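Local coordinates for protein epoxyqueuosine reductase (Streptococcus thermophilus, PDB 5D6S) that belongs to the QueG family of epoxyqueuosine reductases and carries a cobalamin together with two four-iron, four-sulfur clusters, at residues Y56-K59 and S60-G64; F73-N77 and I78-I82; D213-R216 and C217-C221; N350-H353 and T354-I358; M372-Y375 and M376-L379. All coordinates share one frame; numbering follows the deposited sequence.

Contact 1: residues Y56-K59 and S60-G64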
loop_
_atom_site.group_PDB
_atom_site.type_symbol
_atom_site.label_atom_id
_atom_site.label_comp_id
_atom_site.label_asym_id
_atom_site.label_seq_id
_atom_site.Cartn_x
_atom_site.Cartn_y
_atom_site.Cartn_z
ATOM N N TYR A 56 -8.617 -16.270 18.101
ATOM C CA TYR A 56 -7.798 -17.165 17.255
ATOM C C TYR A 56 -6.557 -16.439 16.672
ATOM O O TYR A 56 -5.523 -17.065 16.450
ATOM C CB TYR A 56 -8.627 -17.860 16.169
ATOM C CG TYR A 56 -8.986 -17.072 14.929
ATOM C CD1 TYR A 56 -10.109 -16.260 14.897
ATOM C CD2 TYR A 56 -8.231 -17.196 13.757
ATOM C CE1 TYR A 56 -10.456 -15.569 13.744
ATOM C CE2 TYR A 56 -8.568 -16.502 12.591
ATOM C CZ TYR A 56 -9.685 -15.687 12.586
ATOM O OH TYR A 56 -10.024 -14.983 11.435
ATOM N N LEU A 57 -6.667 -15.113 16.507
ATOM C CA LEU A 57 -5.568 -14.248 16.056
ATOM C C LEU A 57 -4.484 -13.932 17.115
ATOM O O LEU A 57 -3.294 -13.905 16.784
ATOM C CB LEU A 57 -6.132 -12.942 15.502
ATOM C CG LEU A 57 -7.090 -13.100 14.325
ATOM C CD1 LEU A 57 -7.684 -11.768 13.940
ATOM C CD2 LEU A 57 -6.397 -13.719 13.121
ATOM N N GLU A 58 -4.891 -13.724 18.362
ATOM C CA GLU A 58 -3.950 -13.404 19.456
ATOM C C GLU A 58 -2.582 -14.000 19.271
ATOM O O GLU A 58 -1.585 -13.287 19.165
ATOM C CB GLU A 58 -4.456 -13.909 20.817
ATOM C CG GLU A 58 -5.110 -12.861 21.691
ATOM C CD GLU A 58 -4.611 -12.882 23.129
ATOM O OE1 GLU A 58 -3.380 -12.782 23.314
ATOM O OE2 GLU A 58 -5.450 -12.934 24.067
ATOM N N LYS A 59 -2.550 -15.324 19.302
ATOM C CA LYS A 59 -1.323 -16.085 19.212
ATOM C C LYS A 59 -0.351 -15.444 18.197
ATOM O O LYS A 59 0.774 -15.052 18.554
ATOM C CB LYS A 59 -1.697 -17.544 18.863
ATOM C CG LYS A 59 -0.627 -18.433 18.231
ATOM C CD LYS A 59 0.591 -18.642 19.121
ATOM C CE LYS A 59 1.710 -19.328 18.349
ATOM N NZ LYS A 59 3.045 -18.975 18.898
ATOM N N SER A 60 -0.808 -15.312 16.950
ATOM C CA SER A 60 0.061 -14.919 15.834
ATOM C C SER A 60 0.314 -13.401 15.744
ATOM O O SER A 60 1.372 -12.981 15.288
ATOM C CB SER A 60 -0.504 -15.444 14.501
ATOM O OG SER A 60 -1.623 -14.683 14.096
ATOM N N LEU A 61 -0.661 -12.594 16.139
ATOM C CA LEU A 61 -0.458 -11.154 16.250
ATOM C C LEU A 61 0.691 -10.865 17.188
ATOM O O LEU A 61 1.619 -10.113 16.845
ATOM C CB LEU A 61 -1.712 -10.443 16.763
ATOM C CG LEU A 61 -2.931 -10.369 15.842
ATOM C CD1 LEU A 61 -3.966 -9.393 16.383
ATOM C CD2 LEU A 61 -2.554 -9.934 14.433
ATOM N N ARG A 62 0.638 -11.496 18.355
ATOM C CA ARG A 62 1.687 -11.364 19.377
ATOM C C ARG A 62 3.016 -11.916 18.935
ATOM O O ARG A 62 4.066 -11.401 19.333
ATOM C CB ARG A 62 1.298 -12.103 20.644
ATOM C CG ARG A 62 0.185 -11.436 21.424
ATOM C CD ARG A 62 0.249 -11.805 22.900
ATOM N NE ARG A 62 -1.006 -11.465 23.563
ATOM C CZ ARG A 62 -1.368 -10.236 23.910
ATOM N NH1 ARG A 62 -2.542 -10.039 24.497
ATOM N NH2 ARG A 62 -0.567 -9.195 23.677
ATOM N N LEU A 63 2.978 -12.970 18.133
ATOM C CA LEU A 63 4.208 -13.567 17.642
ATOM C C LEU A 63 4.884 -12.671 16.588
ATOM O O LEU A 63 6.117 -12.617 16.508
ATOM C CB LEU A 63 3.938 -14.961 17.069
ATOM C CG LEU A 63 5.200 -15.786 16.767
ATOM C CD1 LEU A 63 5.982 -16.120 18.028
ATOM C CD2 LEU A 63 4.847 -17.045 15.980
ATOM N N GLY A 64 4.073 -11.990 15.770
ATOM C CA GLY A 64 4.579 -11.008 14.792
ATOM C C GLY A 64 5.388 -9.913 15.472
ATOM O O GLY A 64 6.546 -9.659 15.128
#
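E58 and R62, one helical turn apart, lie side by side and point the same way, joined by a salt bridge from E58 OE1 to R62 NE at 2.7 Å. NE approaches OE1 nearly in line with the C-O bond, although the oxygen stands 23° out of the guanidinium plane. R62 NH1 adds a weak hydrogen bond to the same OE1, so a single carboxylate oxygen takes both donors, and carboxylate and guanidinium planes are 82° apart. NH1 has a second charged partner in E79 of helix 78-82. R62 reaches OE1 with a chain that is extended from CG to NE.

The backbone acceptors follow the alpha-helical pattern. L57 O receives L61 N at 3.0 Å in an almost straight bond, and it also receives S60 OG at 3.3 Å, which lies in the carbonyl plane on a lone pair. That second bond depends on chi1 of S60 (75°), which sets OG between the backbone N and the carbonyl carbon. E58 O is satisfied by R62 N at 3.0 Å, and K59 O by L63 N at 3.1 Å.

On the buried side L57 CB meets L61 CG at 4.1 Å, an apolar pair whose residues both touch cobalamin. The arrangement is an i to i+4 salt bridge on one side of an amphipathic helix, with leucines turned to the cobalamin pocket.

Contact 2: residues F73-N77 and I78-I82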
loop_
_atom_site.group_PDB
_atom_site.type_symbol
_atom_site.label_atom_id
_atom_site.label_comp_id
_atom_site.label_asym_id
_atom_site.label_seq_id
_atom_site.Cartn_x
_atom_site.Cartn_y
_atom_site.Cartn_z
ATOM N N PHE A 73 3.005 0.184 11.483
ATOM C CA PHE A 73 1.788 0.899 11.050
ATOM C C PHE A 73 0.567 0.316 11.710
ATOM O O PHE A 73 -0.531 0.854 11.597
ATOM C CB PHE A 73 1.589 0.815 9.534
ATOM C CG PHE A 73 2.724 1.357 8.728
ATOM C CD1 PHE A 73 3.648 2.223 9.270
ATOM C CD2 PHE A 73 2.852 1.007 7.385
ATOM C CE1 PHE A 73 4.686 2.725 8.498
ATOM C CE2 PHE A 73 3.877 1.513 6.607
ATOM C CZ PHE A 73 4.795 2.375 7.170
ATOM N N GLU A 74 0.763 -0.822 12.356
ATOM C CA GLU A 74 -0.336 -1.572 12.915
ATOM C C GLU A 74 -0.755 -0.913 14.208
ATOM O O GLU A 74 0.048 -0.306 14.919
ATOM C CB GLU A 74 0.081 -3.010 13.215
ATOM C CG GLU A 74 0.592 -3.778 12.012
ATOM C CD GLU A 74 2.069 -3.566 11.736
ATOM O OE1 GLU A 74 2.734 -2.841 12.515
ATOM O OE2 GLU A 74 2.551 -4.097 10.715
ATOM N N HIS A 75 -2.026 -1.067 14.519
ATOM C CA HIS A 75 -2.555 -0.627 15.799
ATOM C C HIS A 75 -1.811 -1.356 16.914
ATOM O O HIS A 75 -1.580 -2.540 16.809
ATOM C CB HIS A 75 -4.043 -0.932 15.833
ATOM C CG HIS A 75 -4.762 -0.233 16.914
ATOM N ND1 HIS A 75 -4.958 -0.805 18.144
ATOM C CD2 HIS A 75 -5.303 1.004 16.971
ATOM C CE1 HIS A 75 -5.596 0.046 18.919
ATOM N NE2 HIS A 75 -5.821 1.151 18.230
ATOM N N LYS A 76 -1.389 -0.641 17.952
ATOM C CA LYS A 76 -0.377 -1.181 18.865
ATOM C C LYS A 76 -0.988 -2.030 19.992
ATOM O O LYS A 76 -0.435 -3.056 20.391
ATOM C CB LYS A 76 0.513 -0.059 19.417
ATOM C CG LYS A 76 1.315 0.626 18.314
ATOM C CD LYS A 76 2.733 1.047 18.711
ATOM C CE LYS A 76 3.749 0.749 17.607
ATOM N NZ LYS A 76 3.385 1.287 16.265
ATOM N N ASN A 77 -2.146 -1.605 20.466
ATOM C CA ASN A 77 -2.854 -2.296 21.520
ATOM C C ASN A 77 -3.523 -3.578 21.003
ATOM O O ASN A 77 -4.581 -3.544 20.349
ATOM C CB ASN A 77 -3.892 -1.345 22.121
ATOM C CG ASN A 77 -4.668 -1.963 23.266
ATOM O OD1 ASN A 77 -4.397 -3.079 23.718
ATOM N ND2 ASN A 77 -5.627 -1.220 23.757
ATOM N N ILE A 78 -2.922 -4.718 21.323
ATOM C CA ILE A 78 -3.406 -6.007 20.793
ATOM C C ILE A 78 -4.820 -6.361 21.252
ATOM O O ILE A 78 -5.594 -6.888 20.474
ATOM C CB ILE A 78 -2.401 -7.139 21.092
ATOM C CG1 ILE A 78 -1.229 -7.037 20.099
ATOM C CG2 ILE A 78 -3.050 -8.505 20.981
ATOM C CD1 ILE A 78 0.125 -7.302 20.721
ATOM N N GLU A 79 -5.160 -6.028 22.496
ATOM C CA GLU A 79 -6.523 -6.249 23.013
ATOM C C GLU A 79 -7.563 -5.539 22.179
ATOM O O GLU A 79 -8.552 -6.148 21.782
ATOM C CB GLU A 79 -6.658 -5.780 24.460
ATOM C CG GLU A 79 -6.166 -6.781 25.491
ATOM C CD GLU A 79 -4.645 -6.843 25.590
ATOM O OE1 GLU A 79 -3.954 -5.946 25.046
ATOM O OE2 GLU A 79 -4.140 -7.811 26.212
ATOM N N GLU A 80 -7.332 -4.260 21.882
ATOM C CA GLU A 80 -8.284 -3.469 21.062
ATOM C C GLU A 80 -8.475 -4.070 19.648
ATOM O O GLU A 80 -9.444 -3.773 18.933
ATOM C CB GLU A 80 -7.850 -1.990 20.969
ATOM C CG GLU A 80 -8.295 -1.160 22.162
ATOM C CD GLU A 80 -7.745 0.261 22.213
ATOM O OE1 GLU A 80 -7.980 0.917 23.252
ATOM O OE2 GLU A 80 -7.078 0.731 21.263
ATOM N N ARG A 81 -7.526 -4.916 19.275
ATOM C CA ARG A 81 -7.485 -5.524 17.969
ATOM C C ARG A 81 -8.413 -6.735 17.812
ATOM O O ARG A 81 -8.957 -6.981 16.728
ATOM C CB ARG A 81 -6.060 -5.966 17.711
ATOM C CG ARG A 81 -5.648 -5.762 16.287
ATOM C CD ARG A 81 -4.728 -4.581 16.107
ATOM N NE ARG A 81 -3.761 -4.988 15.109
ATOM C CZ ARG A 81 -3.965 -5.029 13.795
ATOM N NH1 ARG A 81 -2.997 -5.481 13.018
ATOM N NH2 ARG A 81 -5.089 -4.600 13.245
ATOM N N ILE A 82 -8.586 -7.478 18.902
ATOM C CA ILE A 82 -9.354 -8.735 18.915
ATOM C C ILE A 82 -10.718 -8.649 19.632
ATOM O O ILE A 82 -11.592 -9.473 19.377
ATOM C CB ILE A 82 -8.562 -9.893 19.559
ATOM C CG1 ILE A 82 -7.617 -9.380 20.628
ATOM C CG2 ILE A 82 -7.755 -10.641 18.513
ATOM C CD1 ILE A 82 -7.210 -10.446 21.604
#
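N77 O takes R81 N in a weak, bent hydrogen bond of 3.4 Å, at the point where an irregular loop turns into the short, weakly bonded helix 78-82. N77 is the N-cap: with CG anti to its backbone N (chi1 -178°), the side chain turns OD1 forward to E79 N, a weak capping bond of 3.3 Å. The other end of the amide, ND2, crosses the extended side chain of E80 at about a right angle, with amide and carboxylate planes 48° apart. H75 CB lies against the aliphatic part of R81, 3.7 Å from R81 CD. Beyond it the guanidinium places NH1 4.0 Å from E74 CB, but the donors go elsewhere: NH1 to cobalamin and NH2 to A160 O. The E74 carboxylate is bonded to T71 and G72 in its own loop. Helix 78-82 packs I78, R81 and I82 against helix 55-67, and E79 forms a salt bridge to R62 there.

Contact 3: residues D213-R216 and C217-C221. With SF4 (iron/sulfur cluster), chain F; SF4 (iron/sulfur cluster), chain G.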
loop_
_atom_site.group_PDB
_atom_site.type_symbol
_atom_site.label_atom_id
_atom_site.label_comp_id
_atom_site.label_asym_id
_atom_site.label_seq_id
_atom_site.Cartn_x
_atom_site.Cartn_y
_atom_site.Cartn_z
ATOM N N ASP A 213 -3.421 -25.803 -3.491
ATOM C CA ASP A 213 -1.968 -25.950 -3.396
ATOM C C ASP A 213 -1.329 -25.004 -4.402
ATOM O O ASP A 213 -0.486 -25.439 -5.174
ATOM N N CYS A 214 -1.732 -23.722 -4.393
ATOM C CA CYS A 214 -1.362 -22.766 -5.464
ATOM C C CYS A 214 0.052 -22.173 -5.408
ATOM O O CYS A 214 0.779 -22.241 -6.410
ATOM C CB CYS A 214 -2.364 -21.627 -5.576
ATOM S SG CYS A 214 -1.827 -20.324 -6.734
ATOM N N ARG A 215 0.438 -21.567 -4.292
ATOM C CA ARG A 215 1.838 -21.150 -4.094
ATOM C C ARG A 215 2.445 -20.130 -5.076
ATOM O O ARG A 215 3.654 -19.910 -5.033
ATOM C CB ARG A 215 2.769 -22.384 -4.109
ATOM C CG ARG A 215 2.870 -23.127 -2.790
ATOM C CD ARG A 215 4.064 -24.074 -2.780
ATOM N NE ARG A 215 5.303 -23.382 -3.135
ATOM C CZ ARG A 215 6.134 -22.804 -2.271
ATOM N NH1 ARG A 215 5.898 -22.807 -0.963
ATOM N NH2 ARG A 215 7.222 -22.210 -2.727
ATOM N N ARG A 216 1.669 -19.544 -5.983
ATOM C CA ARG A 216 2.263 -18.668 -7.019
ATOM C C ARG A 216 2.881 -17.396 -6.408
ATOM O O ARG A 216 4.023 -17.023 -6.710
ATOM C CB ARG A 216 1.233 -18.275 -8.079
ATOM C CG ARG A 216 0.904 -19.371 -9.089
ATOM C CD ARG A 216 0.825 -18.805 -10.500
ATOM N NE ARG A 216 -0.349 -19.254 -11.240
ATOM C CZ ARG A 216 -1.045 -18.503 -12.104
ATOM N NH1 ARG A 216 -2.113 -19.015 -12.723
ATOM N NH2 ARG A 216 -0.702 -17.233 -12.355
ATOM N N CYS A 217 2.090 -16.743 -5.558
ATOM C CA CYS A 217 2.490 -15.567 -4.799
ATOM C C CYS A 217 3.748 -15.837 -3.976
ATOM O O CYS A 217 4.718 -15.086 -4.039
ATOM C CB CYS A 217 1.335 -15.134 -3.878
ATOM S SG CYS A 217 0.666 -16.440 -2.778
ATOM N N LEU A 218 3.754 -16.920 -3.221
ATOM C CA LEU A 218 4.953 -17.283 -2.448
ATOM C C LEU A 218 6.245 -17.351 -3.253
ATOM O O LEU A 218 7.312 -17.141 -2.709
ATOM C CB LEU A 218 4.765 -18.645 -1.790
ATOM C CG LEU A 218 3.989 -18.713 -0.480
ATOM C CD1 LEU A 218 2.670 -17.986 -0.571
ATOM C CD2 LEU A 218 3.776 -20.179 -0.113
ATOM N N ASP A 219 6.145 -17.712 -4.530
ATOM C CA ASP A 219 7.322 -17.914 -5.378
ATOM C C ASP A 219 7.648 -16.682 -6.188
ATOM O O ASP A 219 8.762 -16.560 -6.701
ATOM C CB ASP A 219 7.114 -19.118 -6.331
ATOM C CG ASP A 219 7.132 -20.447 -5.602
ATOM O OD1 ASP A 219 8.010 -20.629 -4.724
ATOM O OD2 ASP A 219 6.261 -21.300 -5.894
ATOM N N ALA A 220 6.655 -15.806 -6.346
ATOM C CA ALA A 220 6.810 -14.555 -7.092
ATOM C C ALA A 220 7.296 -13.392 -6.206
ATOM O O ALA A 220 7.934 -12.462 -6.712
ATOM C CB ALA A 220 5.501 -14.188 -7.799
ATOM N N CYS A 221 6.994 -13.427 -4.905
ATOM C CA CYS A 221 7.439 -12.351 -3.999
ATOM C C CYS A 221 8.948 -12.199 -4.115
ATOM O O CYS A 221 9.664 -13.131 -3.769
ATOM C CB CYS A 221 7.091 -12.643 -2.542
ATOM S SG CYS A 221 7.533 -11.330 -1.360
HETATM FE FE1 SF4 F . -1.451 -16.989 -3.531
HETATM FE FE2 SF4 F . -2.557 -18.584 -5.250
HETATM FE FE3 SF4 F . -3.529 -16.276 -4.895
HETATM FE FE4 SF4 F . -3.676 -18.143 -3.081
HETATM S S1 SF4 F . -4.625 -18.069 -4.944
HETATM S S2 SF4 F . -3.224 -16.094 -2.833
HETATM S S3 SF4 F . -1.756 -19.064 -3.347
HETATM S S4 SF4 F . -1.622 -16.743 -5.607
HETATM FE FE1 SF4 G . 5.048 -7.596 -0.427
HETATM FE FE2 SF4 G . 5.448 -7.626 -2.974
HETATM FE FE3 SF4 G . 3.528 -9.056 -1.938
HETATM FE FE4 SF4 G . 5.973 -9.756 -1.584
HETATM S S1 SF4 G . 4.941 -9.637 -3.390
HETATM S S2 SF4 G . 4.468 -9.609 -0.147
HETATM S S3 SF4 G . 6.881 -7.806 -1.493
HETATM S S4 SF4 G . 3.714 -6.956 -1.936
#
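The R215 guanidinium has L218 CB over one face, 4.2 Å above its plane and displaced toward the rim, and D219 OD1 at its edge. That edge contact is a salt bridge, R215 NH2 to D219 OD1 at 2.7 Å, but the hydrogen bond in it is weak because the N-H points poorly at the oxygen; guanidinium and carboxylate planes stand 55° apart. R215 NH1 also touches the branch of the leucine, 3.5 Å from L218 CD2. A bend at chi3 (53°) carries the arginine chain back over the helix it precedes.

The polar backbone atoms next to this pair close the first turn of helix 216-220. R216 O accepts two donors: A220 N at 2.9 Å lies in the carbonyl plane, whereas D219 N at 3.1 Å comes from well above it.

On the cluster side the cysteines bind iron. C214 SG binds an iron of one four-iron, four-sulfur cluster at 2.4 Å (FE2), and C217 SG binds FE1 of the same cluster at 2.3 Å. C221, just past the helix, sends its SG to FE4 of the second cluster. With C211, the spacing is the CxxCxxCxxxC of ferredoxin-like double-cluster domains, in which the short helix and its two flanks serve both clusters. It leans on helix 265-268 through C217 on C266 and A220 on I265, while R215 and L218 touch K177 of a loop.

Contact 4: residues N350-H353 and T354-I358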
loop_
_atom_site.group_PDB
_atom_site.type_symbol
_atom_site.label_atom_id
_atom_site.label_comp_id
_atom_site.label_asym_id
_atom_site.label_seq_id
_atom_site.Cartn_x
_atom_site.Cartn_y
_atom_site.Cartn_z
ATOM N N ASN A 350 18.255 17.864 1.325
ATOM C CA ASN A 350 17.694 16.614 1.837
ATOM C C ASN A 350 18.755 15.479 1.805
ATOM O O ASN A 350 19.060 14.927 0.737
ATOM C CB ASN A 350 16.465 16.217 1.008
ATOM C CG ASN A 350 15.777 14.974 1.541
ATOM O OD1 ASN A 350 16.421 14.017 1.984
ATOM N ND2 ASN A 350 14.471 14.985 1.506
ATOM N N PRO A 351 19.313 15.131 2.961
ATOM C CA PRO A 351 20.394 14.144 2.981
ATOM C C PRO A 351 20.016 12.750 2.509
ATOM O O PRO A 351 20.822 12.091 1.856
ATOM C CB PRO A 351 20.809 14.109 4.445
ATOM C CG PRO A 351 20.374 15.417 4.995
ATOM C CD PRO A 351 19.132 15.792 4.264
ATOM N N ILE A 352 18.820 12.272 2.831
ATOM C CA ILE A 352 18.408 10.952 2.320
ATOM C C ILE A 352 18.468 10.933 0.802
ATOM O O ILE A 352 19.048 10.004 0.203
ATOM C CB ILE A 352 17.002 10.530 2.773
ATOM C CG1 ILE A 352 17.059 9.770 4.079
ATOM C CG2 ILE A 352 16.373 9.537 1.805
ATOM C CD1 ILE A 352 17.748 10.522 5.164
ATOM N N HIS A 353 17.935 11.987 0.178
ATOM C CA HIS A 353 18.006 12.119 -1.273
ATOM C C HIS A 353 19.433 12.212 -1.801
ATOM O O HIS A 353 19.769 11.560 -2.795
ATOM C CB HIS A 353 17.222 13.320 -1.754
ATOM C CG HIS A 353 15.759 13.210 -1.515
ATOM N ND1 HIS A 353 14.915 14.300 -1.560
ATOM C CD2 HIS A 353 14.992 12.149 -1.185
ATOM C CE1 HIS A 353 13.677 13.898 -1.327
ATOM N NE2 HIS A 353 13.702 12.601 -1.076
ATOM N N THR A 354 20.265 12.998 -1.135
ATOM C CA THR A 354 21.657 13.093 -1.515
ATOM C C THR A 354 22.314 11.727 -1.546
ATOM O O THR A 354 22.962 11.335 -2.522
ATOM C CB THR A 354 22.422 14.003 -0.544
ATOM O OG1 THR A 354 21.904 15.337 -0.612
ATOM C CG2 THR A 354 23.929 14.035 -0.882
ATOM N N ALA A 355 22.195 11.003 -0.445
ATOM C CA ALA A 355 22.860 9.696 -0.329
ATOM C C ALA A 355 22.309 8.726 -1.366
ATOM O O ALA A 355 23.017 7.919 -1.941
ATOM C CB ALA A 355 22.671 9.143 1.054
ATOM N N THR A 356 21.026 8.823 -1.612
ATOM C CA THR A 356 20.397 7.924 -2.591
ATOM C C THR A 356 20.917 8.293 -3.985
ATOM O O THR A 356 21.326 7.425 -4.743
ATOM C CB THR A 356 18.885 8.006 -2.506
ATOM O OG1 THR A 356 18.490 7.751 -1.147
ATOM C CG2 THR A 356 18.265 7.021 -3.425
ATOM N N ALA A 357 20.993 9.591 -4.262
ATOM C CA ALA A 357 21.514 10.082 -5.536
ATOM C C ALA A 357 22.978 9.667 -5.780
ATOM O O ALA A 357 23.325 9.282 -6.889
ATOM C CB ALA A 357 21.373 11.589 -5.625
ATOM N N ILE A 358 23.824 9.741 -4.753
ATOM C CA ILE A 358 25.207 9.305 -4.890
ATOM C C ILE A 358 25.281 7.852 -5.339
ATOM O O ILE A 358 25.950 7.532 -6.315
ATOM C CB ILE A 358 25.961 9.473 -3.563
ATOM C CG1 ILE A 358 26.267 10.956 -3.352
ATOM C CG2 ILE A 358 27.248 8.668 -3.575
ATOM C CD1 ILE A 358 26.768 11.241 -1.977
HETATM O O HOH W 1 19.678 17.087 -1.262
#
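An asparagine N-cap starts helix 351-364 at N350, whose O accepts T354 N at 2.9 Å. The capping bond comes from the side chain: H353 N donates to N350 OD1 at 3.1 Å, nearly straight at the hydrogen (173°) although the donor stands well above the amide plane. The rest of that amide lies over the H353 ring, N350 ND2 being 3.1 Å above its plane and offset to the rim. The imidazole itself is held by H353 NE2 bonding to N319 O of helix 318-331. Within this all-helical C-terminal part of the chain, consistent with a HEAT-like array, I352 O accepts two donors of T356 from opposite faces of its plane, OG1 at 2.7 Å and N at 2.9 Å. The hydroxyl reaches it because OG1 sits beside the T356 backbone N (chi1 -54°). Water 1 accepts from N350 N at 3.1 Å and donates to T354 OG1, a hydroxyl also bonded to N348 OD1.

Contact 5: residues M372-Y375 and M376-L379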
loop_
_atom_site.group_PDB
_atom_site.type_symbol
_atom_site.label_atom_id
_atom_site.label_comp_id
_atom_site.label_asym_id
_atom_site.label_seq_id
_atom_site.Cartn_x
_atom_site.Cartn_y
_atom_site.Cartn_z
ATOM N N MET A 372 34.214 12.462 -14.375
ATOM C CA MET A 372 33.253 11.958 -13.425
ATOM C C MET A 372 33.969 11.394 -12.225
ATOM O O MET A 372 33.536 11.641 -11.083
ATOM C CB MET A 372 32.351 10.896 -14.050
ATOM C CG MET A 372 31.241 10.394 -13.117
ATOM S SD MET A 372 29.903 11.550 -12.683
ATOM C CE MET A 372 29.278 11.920 -14.326
ATOM N N LEU A 373 35.066 10.681 -12.459
ATOM C CA LEU A 373 35.867 10.184 -11.331
ATOM C C LEU A 373 36.351 11.342 -10.449
ATOM O O LEU A 373 36.299 11.263 -9.230
ATOM C CB LEU A 373 37.049 9.347 -11.797
ATOM C CG LEU A 373 36.676 8.069 -12.559
ATOM C CD1 LEU A 373 37.912 7.406 -13.128
ATOM C CD2 LEU A 373 35.921 7.094 -11.665
ATOM N N ASP A 374 36.752 12.447 -11.064
ATOM C CA ASP A 374 37.158 13.625 -10.293
ATOM C C ASP A 374 35.957 14.234 -9.528
ATOM O O ASP A 374 36.106 14.670 -8.385
ATOM C CB ASP A 374 37.845 14.679 -11.186
ATOM C CG ASP A 374 39.191 14.190 -11.785
ATOM O OD1 ASP A 374 39.557 13.000 -11.598
ATOM O OD2 ASP A 374 39.884 15.010 -12.452
ATOM N N TYR A 375 34.772 14.262 -10.150
ATOM C CA TYR A 375 33.567 14.802 -9.481
ATOM C C TYR A 375 33.347 14.024 -8.211
ATOM O O TYR A 375 33.179 14.604 -7.140
ATOM C CB TYR A 375 32.315 14.690 -10.371
ATOM C CG TYR A 375 31.015 14.950 -9.633
ATOM C CD1 TYR A 375 30.701 16.220 -9.181
ATOM C CD2 TYR A 375 30.114 13.927 -9.349
ATOM C CE1 TYR A 375 29.531 16.486 -8.467
ATOM C CE2 TYR A 375 28.922 14.185 -8.646
ATOM C CZ TYR A 375 28.640 15.472 -8.211
ATOM O OH TYR A 375 27.461 15.791 -7.520
ATOM N N MET A 376 33.316 12.698 -8.362
ATOM C CA MET A 376 32.969 11.776 -7.269
ATOM C C MET A 376 34.038 11.800 -6.207
ATOM O O MET A 376 33.735 11.945 -5.037
ATOM C CB MET A 376 32.782 10.348 -7.827
ATOM C CG MET A 376 32.290 9.297 -6.853
ATOM S SD MET A 376 30.684 9.615 -6.121
ATOM C CE MET A 376 29.624 9.485 -7.575
ATOM N N ARG A 377 35.297 11.687 -6.629
ATOM C CA ARG A 377 36.426 11.762 -5.703
ATOM C C ARG A 377 36.311 13.025 -4.852
ATOM O O ARG A 377 36.644 13.023 -3.667
ATOM C CB ARG A 377 37.772 11.751 -6.468
ATOM C CG ARG A 377 39.024 11.591 -5.599
ATOM C CD ARG A 377 40.329 11.595 -6.413
ATOM N NE ARG A 377 40.320 10.651 -7.552
ATOM C CZ ARG A 377 40.260 10.987 -8.844
ATOM N NH1 ARG A 377 40.219 12.264 -9.215
ATOM N NH2 ARG A 377 40.248 10.038 -9.783
ATOM N N GLY A 378 35.846 14.096 -5.477
ATOM C CA GLY A 378 35.818 15.431 -4.871
ATOM C C GLY A 378 34.627 15.814 -3.992
ATOM O O GLY A 378 34.615 16.898 -3.413
ATOM N N LEU A 379 33.640 14.934 -3.864
ATOM C CA LEU A 379 32.597 15.113 -2.861
ATOM C C LEU A 379 33.221 14.762 -1.541
ATOM O O LEU A 379 34.090 13.891 -1.482
ATOM C CB LEU A 379 31.435 14.145 -3.084
ATOM C CG LEU A 379 30.731 14.123 -4.437
ATOM C CD1 LEU A 379 29.723 12.986 -4.502
ATOM C CD2 LEU A 379 30.048 15.441 -4.708
#
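D374 and R377 lie side by side and point the same way, closing a salt bridge in which R377 NH1 meets D374 OD1 at 2.6 Å. The oxygen sits at the guanidinium edge, close to its plane, while NH1 approaches the carboxylate from above, 54° out of its plane, and the two flat groups are turned 63° apart. One guanidinium face lies over L373 O, which is 3.9 Å from the plane and over its centre. A bend at chi3 (-51°) brings the R377 chain back over the preceding turn to make both approaches. E370 lies near both groups as a like charge to D374, and its ion pair with R377 is long and weak.

A second pair forms on another side. The chains of Y375 and L379 cross obliquely, and L379 CD2 makes an off-centre CH-pi contact with the phenol, 4.2 Å from the ring centroid and 3.8 Å from Y375 CZ. The phenol end is fixed by D346, which bonds to Y375 OH.

Backbone bonds show the helix running out: R377 N to L373 O at 2.8 Å is well formed, G378 N to D374 O at 3.0 Å is more bent, and G378 N adds only a weak bond to Y375 O. This is the C-terminal turn of a short surface helix, 370-377, where Y375 and, just past the helix end, L379 pack on helix 338-347.

How the contacts relate
The five contacts come in series along the chain, each closing before the next opens. Contacts 1 and 2 lie on successive helices, 55-67 and 78-82, with centres 11 Å apart; they touch through the R62-E79 salt bridge and through packing of I82 on E58, I78 on R62 and L61 on R81, and together they form part of the cobalamin pocket. Contact 3, in the double-cluster region, is 23 Å from contact 1 and 28 Å from contact 2 between centres. Contacts 4 and 5, on consecutive C-terminal helices 351-364 and 370-377, have centres 16 Å apart and meet where I358 packs on L379. Contact 4 still comes within about 15 Å of contact 2, nearest atoms, while contact 5 is about 29 Å or more from contacts 1 to 3.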